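Local coordinates for protein cytochrome P450 268A2 Cyp268A2 (Mycobacterium marinum, PDB 6BLD) that belongs to the cytochrome P450 family of haem-thiolate proteins and holds protoporphyrin IX with its iron and (3E,5E)-6,10-dimethylundeca-3,5,9-trien-2-one in its interior, at residues 233-238 / 243-248. Residues are numbered along the deposited sequence; the frame is centred on the assembly and turned at random.
Sequences SALVNA and DRLADA
The flat carbonyl group of Ala238 meets the backbone of Arg244: its O receives the CA-H of Arg244 at 3.4 Å from CA, with 159° at the hydrogen, while water 1 lies 2.8 Å from the same oxygen and probably donates to it. The guanidinium of Arg244 leads away from 233-238, its side chain resting on Arg224 of helix 201-225. The other flat group, the amide of Asn237, turns back on its own helix, where ND2 binds Ser233 O at 2.7 Å with that oxygen 18° out of the amide plane; ND2 also bonds to Arg223 O, so two carbonyls fix its rotation.

No direct hydrogen bond joins the segments; two waters do the work. Water 1 accepts the N-H of Leu245, 2.8 Å from N, and lies within hydrogen-bonding distance of two carbonyls, of Leu235 (2.8 Å from O) and Ala238, which it can serve only as far as its two protons allow. Water 2 is within hydrogen-bonding distance of Val236 O at 3.0 Å and Leu245 O at 2.9 Å, and probably donates to them.

The apolar part of the contact is made by two leucines. Leu235 has CG anti to its backbone N (chi1 174°), which helps bring its CD1 to 3.7 Å from CD1 of Leu245, the two side chains crossing at about a right angle. The buried Leu245 points toward 233-238 and also packs on Leu113 and Leu116 of helix 109-117 and on Val250. Leu235 touches Phe253.

Ala246 is the N-cap of helix 247-278. Together these residues make the loop connection from the short H helix (231-237) to the long helix 247-278, the I-helix of the cytochrome P450 fold, with waters between the two backbones.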
loop_
_atom_site.group_PDB
_atom_site.type_symbol
_atom_site.label_atom_id
_atom_site.label_comp_id
_atom_site.label_asym_id
_atom_site.label_seq_id
_atom_site.Cartn_x
_atom_site.Cartn_y
_atom_site.Cartn_z
ATOM N N SER A 233 -1.244 -8.799 21.185
ATOM C CA SER A 233 -1.752 -9.469 22.378
ATOM C C SER A 233 -3.227 -9.807 22.231
ATOM O O SER A 233 -3.651 -10.932 22.515
ATOM C CB SER A 233 -1.539 -8.586 23.606
ATOM O OG SER A 233 -0.167 -8.446 23.919
ATOM N N ALA A 234 -4.029 -8.832 21.798
ATOM C CA ALA A 234 -5.457 -9.068 21.639
ATOM C C ALA A 234 -5.737 -10.100 20.556
ATOM O O ALA A 234 -6.705 -10.860 20.664
ATOM C CB ALA A 234 -6.173 -7.755 21.324
ATOM N N LEU A 235 -4.902 -10.153 19.518
ATOM C CA LEU A 235 -5.135 -11.097 18.430
ATOM C C LEU A 235 -4.854 -12.529 18.869
ATOM O O LEU A 235 -5.674 -13.428 18.647
ATOM C CB LEU A 235 -4.276 -10.725 17.222
ATOM C CG LEU A 235 -4.312 -11.721 16.062
ATOM C CD1 LEU A 235 -5.531 -11.478 15.186
ATOM C CD2 LEU A 235 -3.035 -11.641 15.247
ATOM N N VAL A 236 -3.697 -12.764 19.494
ATOM C CA VAL A 236 -3.305 -14.123 19.861
ATOM C C VAL A 236 -4.022 -14.639 21.098
ATOM O O VAL A 236 -3.997 -15.848 21.355
ATOM C CB VAL A 236 -1.784 -14.216 20.086
ATOM C CG1 VAL A 236 -1.037 -13.590 18.917
ATOM C CG2 VAL A 236 -1.388 -13.549 21.397
ATOM N N ASN A 237 -4.662 -13.762 21.871
ATOM C CA ASN A 237 -5.385 -14.161 23.071
ATOM C C ASN A 237 -6.895 -14.159 22.883
ATOM O O ASN A 237 -7.620 -14.555 23.802
ATOM C CB ASN A 237 -5.015 -13.244 24.243
ATOM C CG ASN A 237 -3.595 -13.459 24.724
ATOM O OD1 ASN A 237 -3.279 -14.490 25.318
ATOM N ND2 ASN A 237 -2.729 -12.484 24.471
ATOM N N ALA A 238 -7.386 -13.726 21.727
ATOM C CA ALA A 238 -8.821 -13.650 21.497
ATOM C C ALA A 238 -9.415 -15.035 21.275
ATOM O O ALA A 238 -8.744 -15.961 20.808
ATOM C CB ALA A 238 -9.128 -12.762 20.292
ATOM N N ASP A 243 -12.388 -20.722 20.259
ATOM C CA ASP A 243 -11.012 -21.196 20.234
ATOM C C ASP A 243 -10.106 -20.058 19.793
ATOM O O ASP A 243 -10.524 -19.164 19.055
ATOM C CB ASP A 243 -10.846 -22.399 19.300
ATOM C CG ASP A 243 -9.582 -23.184 19.581
ATOM O OD1 ASP A 243 -8.946 -22.938 20.629
ATOM O OD2 ASP A 243 -9.223 -24.047 18.754
ATOM N N ARG A 244 -8.861 -20.102 20.259
ATOM C CA ARG A 244 -7.883 -19.121 19.821
ATOM C C ARG A 244 -7.520 -19.359 18.361
ATOM O O ARG A 244 -7.670 -20.461 17.826
ATOM C CB ARG A 244 -6.624 -19.190 20.681
ATOM C CG ARG A 244 -5.874 -20.508 20.551
ATOM C CD ARG A 244 -4.373 -20.324 20.635
ATOM N NE ARG A 244 -3.646 -21.586 20.519
ATOM C CZ ARG A 244 -3.717 -22.589 21.391
ATOM N NH1 ARG A 244 -3.006 -23.689 21.182
ATOM N NH2 ARG A 244 -4.477 -22.494 22.478
ATOM N N LEU A 245 -7.023 -18.308 17.720
ATOM C CA LEU A 245 -6.661 -18.400 16.313
ATOM C C LEU A 245 -5.464 -19.321 16.125
ATOM O O LEU A 245 -4.528 -19.327 16.930
ATOM C CB LEU A 245 -6.350 -17.014 15.754
ATOM C CG LEU A 245 -7.558 -16.198 15.294
ATOM C CD1 LEU A 245 -7.218 -14.720 15.273
ATOM C CD2 LEU A 245 -8.027 -16.665 13.926
ATOM N N ALA A 246 -5.502 -20.109 15.053
ATOM C CA ALA A 246 -4.398 -20.995 14.729
ATOM C C ALA A 246 -3.143 -20.190 14.402
ATOM O O ALA A 246 -3.199 -18.999 14.080
ATOM C CB ALA A 246 -4.760 -21.899 13.551
ATOM N N ASP A 247 -1.993 -20.865 14.491
ATOM C CA ASP A 247 -0.720 -20.205 14.218
ATOM C C ASP A 247 -0.662 -19.653 12.799
ATOM O O ASP A 247 -0.064 -18.596 12.570
ATOM C CB ASP A 247 0.437 -21.177 14.455
ATOM C CG ASP A 247 0.304 -21.935 15.760
ATOM O OD1 ASP A 247 0.563 -23.158 15.769
ATOM O OD2 ASP A 247 -0.061 -21.310 16.778
ATOM N N ALA A 248 -1.280 -20.348 11.841
ATOM C CA ALA A 248 -1.265 -19.876 10.461
ATOM C C ALA A 248 -2.020 -18.560 10.315
ATOM O O ALA A 248 -1.563 -17.652 9.613
ATOM C CB ALA A 248 -1.853 -20.943 9.537
HETATM O O HOH W 1 -6.418 -16.035 19.287
HETATM O O HOH W 2 -3.655 -17.362 18.826
#